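Local coordinates for protein probable transcriptional regulator phnF (Escherichia coli, PDB 2FA1) that probably acts as a DNA-binding transcriptional regulator encoded in an operon for alkylphosphonate uptake and C-P lyase, this chain being its C-terminal effector-binding UTRA domain, at residues R108-K113 against L118-M123; V60-I65 against D152-T157; R30-H35 against L40-G45; N47-R52 against P76-F81. All coordinates share one frame; numbering follows the deposited sequence. Where two conformers were deposited one is given.

Contact 1 of 4, residues R108-K113 against L118-M123; sequences RRAQAK and LEIPNM
Bends at chi2 (-63°) and chi3 (-67°) fold the Met-123 side chain back toward Arg-109, although its CB starts out pointing away. The methyl CE thereby comes to rest over one face of the Arg-109 guanidinium, offset toward its rim, with Met-123 CE 3.4 Å from Arg-109 NE. The aliphatic part of the arginine passes close to the Met-123 backbone, Arg-109 CG lying 3.1 Å from Met-123 O. Gln-111 runs alongside the methionine in the same direction, its CD 3.8 Å from Met-123 SD. It passes Asn-122 at a slant, the amide planes 32° apart, and its CG meets Asn-122 OD1 at 3.5 Å.

A single backbone hydrogen bond joins the segments, from Met-123 N to Ala-110 O at 2.7 Å. Ala-110 CB also meets Ile-120 CD1 at 3.7 Å, and both side chains rest on Leu-126. Arg-109 packs against Pro-125 of the second subunit. The four residues between the segments are helical, and Glu-119, with positive phi, closes that helix in a Schellman motif. The whole is a compact strand-helix-strand connection, joining strand 98-109, the outermost on that side within this chain, to its neighbour 125-135 in the antiparallel sheet.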
loop_
_atom_site.group_PDB
_atom_site.type_symbol
_atom_site.label_atom_id
_atom_site.label_comp_id
_atom_site.label_asym_id
_atom_site.label_seq_id
_atom_site.Cartn_x
_atom_site.Cartn_y
_atom_site.Cartn_z
ATOM N N ARG A 108 -7.238 -6.144 6.064
ATOM C CA ARG A 108 -8.122 -7.152 6.655
ATOM C C ARG A 108 -9.000 -6.595 7.724
ATOM O O ARG A 108 -8.971 -5.402 8.003
ATOM C CB ARG A 108 -7.291 -8.317 7.117
ATOM C CG ARG A 108 -6.334 -7.954 8.258
ATOM C CD ARG A 108 -5.968 -9.288 8.908
ATOM N NE ARG A 108 -5.004 -9.168 10.020
ATOM C CZ ARG A 108 -3.688 -9.043 9.875
ATOM N NH1 ARG A 108 -2.875 -8.991 10.933
ATOM N NH2 ARG A 108 -3.176 -8.968 8.672
ATOM N N ARG A 109 -9.911 -7.433 8.208
ATOM C CA ARG A 109 -10.936 -6.951 9.143
ATOM C C ARG A 109 -10.457 -7.368 10.505
ATOM O O ARG A 109 -10.138 -8.529 10.704
ATOM C CB ARG A 109 -12.350 -7.488 8.765
ATOM C CG ARG A 109 -13.008 -6.586 7.655
ATOM C CD ARG A 109 -14.416 -6.969 7.279
ATOM N NE ARG A 109 -14.448 -8.213 6.527
ATOM C CZ ARG A 109 -15.557 -8.770 6.012
ATOM N NH1 ARG A 109 -16.735 -8.188 6.179
ATOM N NH2 ARG A 109 -15.483 -9.907 5.306
ATOM N N ALA A 110 -10.371 -6.417 11.446
ATOM C CA ALA A 110 -9.746 -6.670 12.752
ATOM C C ALA A 110 -10.564 -7.629 13.579
ATOM O O ALA A 110 -11.771 -7.529 13.601
ATOM C CB ALA A 110 -9.644 -5.373 13.542
ATOM N N GLN A 111 -9.842 -8.537 14.243
ATOM C CA GLN A 111 -10.426 -9.422 15.227
ATOM C C GLN A 111 -9.518 -9.648 16.450
ATOM O O GLN A 111 -8.249 -9.464 16.408
ATOM C CB GLN A 111 -10.894 -10.736 14.572
ATOM C CG GLN A 111 -12.081 -10.552 13.579
ATOM C CD GLN A 111 -12.521 -11.911 13.040
ATOM O OE1 GLN A 111 -11.851 -12.473 12.198
ATOM N NE2 GLN A 111 -13.649 -12.419 13.524
ATOM N N ALA A 112 -10.186 -10.009 17.550
ATOM C CA ALA A 112 -9.494 -10.500 18.760
ATOM C C ALA A 112 -8.429 -9.510 19.235
ATOM O O ALA A 112 -8.739 -8.347 19.573
ATOM C CB ALA A 112 -8.846 -11.898 18.466
ATOM N N LYS A 113 -7.176 -9.937 19.263
ATOM C CA LYS A 113 -6.190 -9.075 19.922
ATOM C C LYS A 113 -5.888 -7.818 19.107
ATOM O O LYS A 113 -5.523 -6.819 19.719
ATOM C CB LYS A 113 -4.882 -9.794 20.227
ATOM C CG LYS A 113 -3.892 -10.019 19.047
ATOM C CD LYS A 113 -4.430 -10.655 17.712
ATOM C CE LYS A 113 -4.600 -12.196 17.763
ATOM N NZ LYS A 113 -5.410 -12.659 18.935
ATOM N N LEU A 118 -5.833 -2.024 19.138
ATOM C CA LEU A 118 -6.148 -0.790 18.434
ATOM C C LEU A 118 -7.446 -0.219 18.928
ATOM O O LEU A 118 -7.841 0.851 18.423
ATOM C CB LEU A 118 -6.236 -0.961 16.912
ATOM C CG LEU A 118 -4.889 -0.949 16.179
ATOM C CD1 LEU A 118 -5.092 -1.271 14.748
ATOM C CD2 LEU A 118 -4.342 0.478 16.194
ATOM N N GLU A 119 -8.088 -0.875 19.930
ATOM C CA GLU A 119 -9.259 -0.346 20.582
ATOM C C GLU A 119 -10.353 -0.024 19.547
ATOM O O GLU A 119 -10.881 1.162 19.445
ATOM C CB GLU A 119 -8.891 0.902 21.452
ATOM C CG GLU A 119 -7.795 0.530 22.478
ATOM C CD GLU A 119 -7.169 1.760 23.193
ATOM O OE1 GLU A 119 -7.528 2.869 22.741
ATOM O OE2 GLU A 119 -6.344 1.552 24.136
ATOM N N ILE A 120 -10.685 -1.040 18.749
ATOM C CA ILE A 120 -11.711 -0.866 17.673
ATOM C C ILE A 120 -12.688 -1.995 17.681
ATOM O O ILE A 120 -12.363 -3.005 18.229
ATOM C CB ILE A 120 -11.064 -0.773 16.295
ATOM C CG1 ILE A 120 -10.066 -1.898 16.159
ATOM C CG2 ILE A 120 -10.407 0.664 16.141
ATOM C CD1 ILE A 120 -9.377 -1.980 14.911
ATOM N N PRO A 121 -13.868 -1.831 17.055
ATOM C CA PRO A 121 -14.864 -2.868 16.999
ATOM C C PRO A 121 -14.459 -4.022 16.130
ATOM O O PRO A 121 -13.588 -3.918 15.208
ATOM C CB PRO A 121 -16.105 -2.171 16.384
ATOM C CG PRO A 121 -15.735 -0.941 15.941
ATOM C CD PRO A 121 -14.315 -0.609 16.374
ATOM N N ASN A 122 -15.087 -5.149 16.451
ATOM C CA ASN A 122 -14.971 -6.320 15.661
ATOM C C ASN A 122 -15.187 -5.979 14.173
ATOM O O ASN A 122 -16.098 -5.239 13.809
ATOM C CB ASN A 122 -16.002 -7.331 16.199
ATOM C CG ASN A 122 -15.793 -8.684 15.623
ATOM O OD1 ASN A 122 -14.647 -9.097 15.404
ATOM N ND2 ASN A 122 -16.888 -9.372 15.302
ATOM N N MET A 123 -14.307 -6.514 13.327
ATOM C CA MET A 123 -14.380 -6.440 11.839
ATOM C C MET A 123 -13.980 -5.058 11.238
ATOM O O MET A 123 -14.055 -4.815 10.012
ATOM C CB MET A 123 -15.759 -6.916 11.320
ATOM C CG MET A 123 -16.025 -8.363 11.817
ATOM S SD MET A 123 -14.847 -9.589 11.196
ATOM C CE MET A 123 -15.304 -9.529 9.495
#

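Contact 2 of 4, residues V60-I65 against D152-T157; sequences VALCLI and DMIEFT
Leu-62 opens the contact from strand 60-69 at a classic beta bulge, where it and Cys-63 both face Arg-55 of the adjoining strand. Against this irregular part of the six-stranded antiparallel sheet lies the start of strand 154-159, which pairs with strand 9-12 in a small parallel sheet of the UTRA domain. The backbones stay well apart: the nearest CA atoms, those of Leu-62 and Met-153, are 7.0 Å from each other.

Leu-62 is the hub. Its CG sits beside the backbone N (chi1 -69°), and the CD2 branch reaches Met-153 CB at 4.1 Å, the two side chains crossing at a slant. The methionine was modelled in two conformers, so the approach of its terminal methyl to the same branch is doubtful. On its other partner Leu-62 uses CB, which touches Ile-154 CD1 at 4.1 Å. Phe-9 of strand 9-12 packs on both Leu-62 and Met-153.

Next along the strand, Cys-63 meets the same isoleucine through CB rather than sulfur, since SG is turned anti to the backbone N (chi1 180°). Farther along, Phe-156 and Thr-157 pair antiparallel with a strand of the second subunit, so that the sheet of strand 154-159 runs on into that subunit. The delta methyl of Ile-154 is received by the bulge itself: besides the CB atoms of Leu-62 and Cys-63, CD1 of Ile-154 lies 4.1 Å from the carbonyl oxygen O of Leu-62.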
loop_
_atom_site.group_PDB
_atom_site.type_symbol
_atom_site.label_atom_id
_atom_site.label_comp_id
_atom_site.label_asym_id
_atom_site.label_seq_id
_atom_site.Cartn_x
_atom_site.Cartn_y
_atom_site.Cartn_z
ATOM N N VAL A 60 -6.967 8.414 20.701
ATOM C CA VAL A 60 -7.536 7.430 19.793
ATOM C C VAL A 60 -6.345 6.739 19.160
ATOM O O VAL A 60 -5.514 7.361 18.525
ATOM C CB VAL A 60 -8.437 8.110 18.708
ATOM C CG1 VAL A 60 -8.873 7.068 17.673
ATOM C CG2 VAL A 60 -9.678 8.801 19.389
ATOM N N ALA A 61 -6.296 5.423 19.328
ATOM C CA ALA A 61 -5.176 4.650 18.724
ATOM C C ALA A 61 -5.318 4.608 17.197
ATOM O O ALA A 61 -6.383 4.206 16.678
ATOM C CB ALA A 61 -5.255 3.153 19.243
ATOM N N LEU A 62 -4.234 4.894 16.506
ATOM C CA LEU A 62 -4.286 4.936 15.046
ATOM C C LEU A 62 -3.426 3.896 14.378
ATOM O O LEU A 62 -3.796 3.342 13.350
ATOM C CB LEU A 62 -3.793 6.298 14.585
ATOM C CG LEU A 62 -4.705 7.473 14.922
ATOM C CD1 LEU A 62 -4.307 8.590 14.015
ATOM C CD2 LEU A 62 -6.138 7.190 14.838
ATOM N N CYS A 63 -2.197 3.745 14.892
ATOM C CA CYS A 63 -1.192 2.941 14.174
ATOM C C CYS A 63 -0.362 2.167 15.202
ATOM O O CYS A 63 0.315 2.783 16.037
ATOM C CB CYS A 63 -0.223 3.885 13.399
ATOM S SG CYS A 63 0.997 2.764 12.544
ATOM N N LEU A 64 -0.412 0.828 15.157
ATOM C CA LEU A 64 0.338 0.024 16.098
ATOM C C LEU A 64 1.437 -0.653 15.255
ATOM O O LEU A 64 1.118 -1.122 14.192
ATOM C CB LEU A 64 -0.581 -1.109 16.529
ATOM C CG LEU A 64 0.091 -2.198 17.361
ATOM C CD1 LEU A 64 0.245 -1.519 18.757
ATOM C CD2 LEU A 64 -0.827 -3.449 17.400
ATOM N N ILE A 65 2.690 -0.685 15.724
ATOM C CA ILE A 65 3.743 -1.410 14.943
ATOM C C ILE A 65 4.497 -2.322 15.910
ATOM O O ILE A 65 4.890 -1.880 16.998
ATOM C CB ILE A 65 4.726 -0.406 14.352
ATOM C CG1 ILE A 65 3.995 0.704 13.553
ATOM C CG2 ILE A 65 5.782 -1.097 13.399
ATOM C CD1 ILE A 65 4.902 1.766 12.900
ATOM N N ASP A 152 -9.856 3.547 8.445
ATOM C CA ASP A 152 -10.715 4.711 8.416
ATOM C C ASP A 152 -10.032 6.046 8.746
ATOM O O ASP A 152 -10.702 7.099 8.628
ATOM C CB ASP A 152 -11.991 4.486 9.246
ATOM C CG ASP A 152 -11.729 4.295 10.724
ATOM O OD1 ASP A 152 -10.580 4.037 11.078
ATOM O OD2 ASP A 152 -12.678 4.338 11.562
ATOM N N MET A 153 -8.743 6.041 9.098
ATOM C CA MET A 153 -8.046 7.224 9.586
ATOM C C MET A 153 -6.696 7.507 8.897
ATOM O O MET A 153 -6.117 8.608 8.946
ATOM C CB MET A 153 -7.857 7.088 11.106
ATOM C CG MET A 153 -9.157 7.041 11.874
ATOM S SD MET A 153 -9.924 8.679 11.944
ATOM C CE MET A 153 -8.482 9.536 12.439
ATOM N N ILE A 154 -6.151 6.504 8.243
ATOM C CA ILE A 154 -4.835 6.732 7.581
ATOM C C ILE A 154 -4.784 6.144 6.186
ATOM O O ILE A 154 -5.257 5.002 6.018
ATOM C CB ILE A 154 -3.686 6.141 8.437
ATOM C CG1 ILE A 154 -3.355 6.972 9.696
ATOM C CG2 ILE A 154 -2.366 6.094 7.614
ATOM C CD1 ILE A 154 -2.513 6.183 10.740
ATOM N N GLU A 155 -4.271 6.945 5.212
ATOM C CA GLU A 155 -3.959 6.497 3.847
ATOM C C GLU A 155 -2.440 6.629 3.649
ATOM O O GLU A 155 -1.783 7.501 4.257
ATOM C CB GLU A 155 -4.791 7.358 2.860
ATOM C CG GLU A 155 -4.297 7.349 1.397
ATOM C CD GLU A 155 -5.277 8.045 0.458
ATOM O OE1 GLU A 155 -5.477 9.264 0.656
ATOM O OE2 GLU A 155 -5.838 7.416 -0.497
ATOM N N PHE A 156 -1.855 5.738 2.865
ATOM C CA PHE A 156 -0.412 5.780 2.625
ATOM C C PHE A 156 -0.134 6.460 1.333
ATOM O O PHE A 156 -0.878 6.292 0.382
ATOM C CB PHE A 156 0.195 4.386 2.583
ATOM C CG PHE A 156 0.288 3.729 3.965
ATOM C CD1 PHE A 156 1.351 4.033 4.786
ATOM C CD2 PHE A 156 -0.667 2.783 4.372
ATOM C CE1 PHE A 156 1.413 3.457 6.118
ATOM C CE2 PHE A 156 -0.619 2.200 5.651
ATOM C CZ PHE A 156 0.435 2.519 6.501
ATOM N N THR A 157 0.997 7.191 1.290
ATOM C CA THR A 157 1.353 7.861 0.032
ATOM C C THR A 157 2.754 7.419 -0.386
ATOM O O THR A 157 3.559 7.044 0.458
ATOM C CB THR A 157 1.348 9.424 0.188
ATOM O OG1 THR A 157 2.249 9.783 1.232
ATOM C CG2 THR A 157 -0.058 9.893 0.556
#

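Contact 3 of 4, residues R30-H35 against L40-G45; sequences RPASGH and LGITEG
The carboxylate of Glu-44 lies against the first turn of helix 34-40 at Gly-34 yet reaches the backbone nitrogen there through water. Water 1 accepts from Gly-34 N at 2.9 Å and makes a weak bond to Glu-44 OE2 at 3.4 Å. The setting is a strand-helix-strand connection of the UTRA domain, in which strand 23-31 gives way to the short helix and the chain returns to strand 47-57.

Both ends of the helix are capped. Ser-33 is the N-cap, its OG making a weak hydrogen bond to Val-36 N, and Gly-41, with positive phi, ends the helix in a Schellman motif. With the N-terminus so near, the helix dipole would probably help stabilise the negative charge of Glu-44. An extended side chain, with CG turned anti to the backbone N (chi1 172°), carries the carboxylate there and puts OE1 3.5 Å from Gly-34 CA.

Next to the glutamate in the chain the backbones join directly. Gly-45 N donates to Ala-32 O at 2.8 Å, arriving in the carbonyl plane on a lone pair (C=O...N 143°). At the backbone angles of Gly-45 a CB would be jammed against the carbonyl O of Glu-44. Alongside, Gly-45 O lies 3.5 Å from Pro-31 CB.

On the inner side Ala-32 and Ile-42 close over Val-48 and Ala-37. Here Ala-32 CB points at the flank of the Ile-42 delta methyl, 3.8 Å from CD1.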
loop_
_atom_site.group_PDB
_atom_site.type_symbol
_atom_site.label_atom_id
_atom_site.label_comp_id
_atom_site.label_asym_id
_atom_site.label_seq_id
_atom_site.Cartn_x
_atom_site.Cartn_y
_atom_site.Cartn_z
ATOM N N ARG A 30 12.379 -11.826 23.381
ATOM C CA ARG A 30 11.415 -12.904 23.378
ATOM C C ARG A 30 11.718 -13.882 22.244
ATOM O O ARG A 30 12.272 -13.522 21.245
ATOM C CB ARG A 30 10.001 -12.315 23.195
ATOM C CG ARG A 30 9.711 -11.748 21.846
ATOM C CD ARG A 30 8.513 -10.836 21.924
ATOM N NE ARG A 30 7.444 -11.628 22.505
ATOM C CZ ARG A 30 6.347 -11.224 23.134
ATOM N NH1 ARG A 30 5.565 -12.196 23.599
ATOM N NH2 ARG A 30 6.015 -9.951 23.340
ATOM N N PRO A 31 11.328 -15.170 22.387
ATOM C CA PRO A 31 11.493 -16.099 21.280
ATOM C C PRO A 31 10.743 -15.707 20.008
ATOM O O PRO A 31 9.594 -15.253 20.095
ATOM C CB PRO A 31 10.890 -17.416 21.863
ATOM C CG PRO A 31 11.110 -17.259 23.293
ATOM C CD PRO A 31 10.723 -15.824 23.554
ATOM N N ALA A 32 11.402 -15.829 18.853
ATOM C CA ALA A 32 10.850 -15.587 17.538
ATOM C C ALA A 32 9.774 -16.639 17.191
ATOM O O ALA A 32 9.996 -17.871 17.293
ATOM C CB ALA A 32 11.941 -15.576 16.500
ATOM N N SER A 33 8.606 -16.137 16.838
ATOM C CA SER A 33 7.546 -16.967 16.240
ATOM C C SER A 33 7.944 -17.453 14.850
ATOM O O SER A 33 8.895 -16.968 14.277
ATOM C CB SER A 33 6.267 -16.127 16.152
ATOM O OG SER A 33 6.398 -15.124 15.189
ATOM N N GLY A 34 7.206 -18.397 14.274
ATOM C CA GLY A 34 7.587 -18.885 12.966
ATOM C C GLY A 34 7.607 -17.827 11.907
ATOM O O GLY A 34 8.546 -17.792 11.136
ATOM N N HIS A 35 6.637 -16.895 11.892
ATOM C CA HIS A 35 6.610 -15.786 10.889
ATOM C C HIS A 35 7.770 -14.831 11.098
ATOM O O HIS A 35 8.384 -14.368 10.110
ATOM C CB HIS A 35 5.183 -15.085 10.666
ATOM C CG HIS A 35 4.894 -13.799 11.440
ATOM N ND1 HIS A 35 4.473 -12.628 10.818
ATOM C CD2 HIS A 35 4.801 -13.552 12.773
ATOM C CE1 HIS A 35 4.240 -11.696 11.731
ATOM N NE2 HIS A 35 4.440 -12.230 12.928
ATOM N N LEU A 40 13.228 -12.830 9.427
ATOM C CA LEU A 40 14.575 -12.408 9.893
ATOM C C LEU A 40 15.608 -13.418 9.426
ATOM O O LEU A 40 16.800 -13.185 9.609
ATOM C CB LEU A 40 14.611 -12.387 11.425
ATOM C CG LEU A 40 13.917 -11.066 11.899
ATOM C CD1 LEU A 40 13.824 -11.134 13.420
ATOM C CD2 LEU A 40 14.536 -9.859 11.409
ATOM N N GLY A 41 15.131 -14.508 8.836
ATOM C CA GLY A 41 16.040 -15.604 8.395
ATOM C C GLY A 41 16.832 -16.236 9.527
ATOM O O GLY A 41 18.054 -16.516 9.328
ATOM N N ILE A 42 16.162 -16.511 10.656
ATOM C CA ILE A 42 16.683 -17.156 11.857
ATOM C C ILE A 42 15.867 -18.379 12.223
ATOM O O ILE A 42 14.863 -18.678 11.590
ATOM C CB ILE A 42 16.799 -16.170 13.088
ATOM C CG1 ILE A 42 15.375 -15.599 13.457
ATOM C CG2 ILE A 42 17.756 -15.005 12.727
ATOM C CD1 ILE A 42 15.272 -15.008 14.853
ATOM N N THR A 43 16.265 -19.095 13.272
ATOM C CA THR A 43 15.563 -20.293 13.667
ATOM C C THR A 43 14.398 -19.932 14.550
ATOM O O THR A 43 14.559 -19.132 15.481
ATOM C CB THR A 43 16.533 -21.274 14.422
ATOM O OG1 THR A 43 17.683 -21.502 13.605
ATOM C CG2 THR A 43 15.856 -22.602 14.684
ATOM N N GLU A 44 13.228 -20.520 14.263
ATOM C CA GLU A 44 12.084 -20.346 15.161
ATOM C C GLU A 44 12.464 -20.644 16.594
ATOM O O GLU A 44 13.132 -21.656 16.853
ATOM C CB GLU A 44 10.924 -21.251 14.739
ATOM C CG GLU A 44 9.807 -21.253 15.748
ATOM C CD GLU A 44 8.522 -21.782 15.159
ATOM O OE1 GLU A 44 8.549 -22.132 13.956
ATOM O OE2 GLU A 44 7.507 -21.847 15.906
ATOM N N GLY A 45 12.064 -19.796 17.545
ATOM C CA GLY A 45 12.416 -19.972 18.932
ATOM C C GLY A 45 13.637 -19.205 19.515
ATOM O O GLY A 45 13.746 -19.003 20.748
HETATM O O HOH W 1 4.941 -19.616 15.578
#

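Contact 4 of 4, residues N47-R52 against P76-F81; sequences NVIHLR and PTLQRF
Leu-51 and Leu-78 interlock where helix 75-78 settles on strand 47-57. The first torsion of Leu-51 is unusual, -105°, away from any staggered position. Its CD1 meets the Leu-78 side chain, at 4.2 Å from CB, while CD2 meets the Leu-78 backbone and Phe-81. Leu-51 CD2 lies 3.9 Å from the carbonyl oxygen O of Leu-78 and 4.0 Å from Phe-81 CD2, approaching the phenyl ring obliquely.

With CG anti to the carbonyl carbon (chi1 -67°), Leu-78 directs CD1 at Ile-49 and touches two branches of it, CG2 and CD1, each at 3.9 Å. Phe-81 adopts a different rotamer: CG is anti to the backbone N (chi1 172°), which turns the ring to Leu-51 while Phe-89 meets it edge-to-face. A type I turn from Leu-78 to Phe-81 brings both hydrophobic residues to the strand.

Arg-80, in the turn, ties it back to the helix: its NH1 donates to Pro-76 O at 2.9 Å, with the acceptor lying in the guanidinium plane. Alternation along the strand sends His-50 to the opposite face of the sheet, where its ring stacks on Tyr-68. Leu-72, Leu-74, Leu-86 and Phe-69 enlarge the apolar cluster on the helical side. Helices 75-78 and 86-94 laid over this face of the antiparallel sheet form part of the alpha/beta UTRA fold, which resembles chorismate lyase.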
loop_
_atom_site.group_PDB
_atom_site.type_symbol
_atom_site.label_atom_id
_atom_site.label_comp_id
_atom_site.label_asym_id
_atom_site.label_seq_id
_atom_site.Cartn_x
_atom_site.Cartn_y
_atom_site.Cartn_z
ATOM N N ASN A 47 15.795 -15.969 20.455
ATOM C CA ASN A 47 15.356 -14.663 21.006
ATOM C C ASN A 47 15.538 -13.635 19.917
ATOM O O ASN A 47 16.479 -13.671 19.215
ATOM C CB ASN A 47 16.089 -14.220 22.289
ATOM C CG ASN A 47 15.506 -14.894 23.554
ATOM O OD1 ASN A 47 14.406 -15.422 23.493
ATOM N ND2 ASN A 47 16.182 -14.785 24.692
ATOM N N VAL A 48 14.655 -12.650 19.928
ATOM C CA VAL A 48 14.799 -11.426 19.115
ATOM C C VAL A 48 14.415 -10.284 20.095
ATOM O O VAL A 48 13.944 -10.537 21.186
ATOM C CB VAL A 48 13.765 -11.458 17.926
ATOM C CG1 VAL A 48 14.132 -12.603 16.840
ATOM C CG2 VAL A 48 12.281 -11.562 18.413
ATOM N N ILE A 49 14.697 -9.027 19.700
ATOM C CA ILE A 49 14.285 -7.874 20.492
ATOM C C ILE A 49 12.944 -7.502 19.859
ATOM O O ILE A 49 12.873 -7.291 18.668
ATOM C CB ILE A 49 15.304 -6.729 20.330
ATOM C CG1 ILE A 49 16.662 -7.111 20.979
ATOM C CG2 ILE A 49 14.720 -5.447 20.979
ATOM C CD1 ILE A 49 17.786 -6.084 20.532
ATOM N N HIS A 50 11.921 -7.421 20.694
ATOM C CA HIS A 50 10.604 -6.990 20.202
ATOM C C HIS A 50 10.280 -5.658 20.870
ATOM O O HIS A 50 10.241 -5.578 22.110
ATOM C CB HIS A 50 9.630 -8.041 20.721
ATOM C CG HIS A 50 8.207 -7.706 20.420
ATOM N ND1 HIS A 50 7.158 -8.210 21.150
ATOM C CD2 HIS A 50 7.661 -6.917 19.458
ATOM C CE1 HIS A 50 6.022 -7.733 20.659
ATOM N NE2 HIS A 50 6.299 -7.022 19.586
ATOM N N LEU A 51 10.032 -4.646 20.010
ATOM C CA LEU A 51 9.548 -3.323 20.476
ATOM C C LEU A 51 8.175 -3.160 19.879
ATOM O O LEU A 51 8.014 -3.395 18.666
ATOM C CB LEU A 51 10.438 -2.227 19.893
ATOM C CG LEU A 51 11.345 -1.700 20.985
ATOM C CD1 LEU A 51 12.375 -2.841 21.226
ATOM C CD2 LEU A 51 12.066 -0.462 20.588
ATOM N N ARG A 52 7.219 -2.649 20.675
ATOM C CA ARG A 52 5.922 -2.329 20.083
ATOM C C ARG A 52 5.690 -0.841 20.267
ATOM O O ARG A 52 5.941 -0.283 21.378
ATOM C CB ARG A 52 4.879 -3.148 20.807
ATOM C CG ARG A 52 3.395 -2.766 20.309
ATOM C CD ARG A 52 2.431 -3.592 21.152
ATOM N NE ARG A 52 2.570 -5.027 20.754
ATOM C CZ ARG A 52 2.372 -6.095 21.538
ATOM N NH1 ARG A 52 2.045 -5.998 22.854
ATOM N NH2 ARG A 52 2.552 -7.319 21.010
ATOM N N PRO A 76 21.225 -2.900 24.558
ATOM C CA PRO A 76 21.536 -1.707 25.374
ATOM C C PRO A 76 20.873 -0.416 24.802
ATOM O O PRO A 76 20.360 0.425 25.564
ATOM C CB PRO A 76 23.099 -1.640 25.290
ATOM C CG PRO A 76 23.437 -3.141 25.257
ATOM C CD PRO A 76 22.488 -3.614 24.199
ATOM N N THR A 77 20.783 -0.362 23.461
ATOM C CA THR A 77 20.206 0.813 22.847
ATOM C C THR A 77 18.711 0.757 22.858
ATOM O O THR A 77 18.033 1.685 23.310
ATOM C CB THR A 77 20.725 0.942 21.418
ATOM O OG1 THR A 77 22.134 1.202 21.471
ATOM C CG2 THR A 77 19.978 2.132 20.616
ATOM N N LEU A 78 18.159 -0.332 22.317
ATOM C CA LEU A 78 16.696 -0.391 22.109
ATOM C C LEU A 78 15.876 -0.396 23.404
ATOM O O LEU A 78 14.704 0.078 23.454
ATOM C CB LEU A 78 16.357 -1.566 21.183
ATOM C CG LEU A 78 16.848 -1.393 19.771
ATOM C CD1 LEU A 78 16.570 -2.670 18.999
ATOM C CD2 LEU A 78 16.278 -0.100 19.020
ATOM N N GLN A 79 16.410 -1.050 24.457
ATOM C CA GLN A 79 15.659 -1.024 25.717
ATOM C C GLN A 79 15.473 0.390 26.260
ATOM O O GLN A 79 14.537 0.598 26.990
ATOM C CB GLN A 79 16.342 -1.885 26.762
ATOM C CG GLN A 79 17.577 -1.228 27.383
ATOM C CD GLN A 79 18.380 -2.239 28.255
ATOM O OE1 GLN A 79 19.117 -3.127 27.752
ATOM N NE2 GLN A 79 18.307 -2.027 29.571
ATOM N N ARG A 80 16.313 1.346 25.812
ATOM C CA ARG A 80 16.253 2.744 26.237
ATOM C C ARG A 80 15.357 3.596 25.393
ATOM O O ARG A 80 15.147 4.810 25.737
ATOM C CB ARG A 80 17.687 3.299 26.296
ATOM C CG ARG A 80 18.536 2.577 27.399
ATOM C CD ARG A 80 20.056 3.075 27.503
ATOM N NE ARG A 80 20.624 2.689 28.852
ATOM C CZ ARG A 80 21.075 1.464 29.205
ATOM N NH1 ARG A 80 21.112 0.433 28.358
ATOM N NH2 ARG A 80 21.501 1.258 30.468
ATOM N N PHE A 81 14.748 3.029 24.340
ATOM C CA PHE A 81 13.802 3.861 23.523
ATOM C C PHE A 81 12.553 4.173 24.336
ATOM O O PHE A 81 12.052 3.313 25.003
ATOM C CB PHE A 81 13.466 3.132 22.218
ATOM C CG PHE A 81 12.368 3.800 21.423
ATOM C CD1 PHE A 81 12.663 4.975 20.727
ATOM C CD2 PHE A 81 11.091 3.281 21.447
ATOM C CE1 PHE A 81 11.636 5.630 19.971
ATOM C CE2 PHE A 81 10.068 3.930 20.695
ATOM C CZ PHE A 81 10.384 5.084 19.982
#

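All four contacts build on one antiparallel sheet. Contacts 1 and 3 repeat a design at the outermost strands of the chain's own sheet, each bringing together the residues before and after a short Schellman-ended helix, with centres about 25 Å apart. Contact 3 adjoins contact 4, centres about 15 Å apart, through neighbouring strands: Arg-30 NH2 lies 3.0 Å from His-50 ND1, a probable hydrogen bond. Contact 4 meets contact 2 where Leu-64 CD1 packs 3.7 Å from Arg-52 CG, although the centres are about 23 Å apart, on opposite sides of the chain's centre. Contacts 1 and 2 touch through Leu-118 and both reach the second subunit, placing them at the dimer side of the domain.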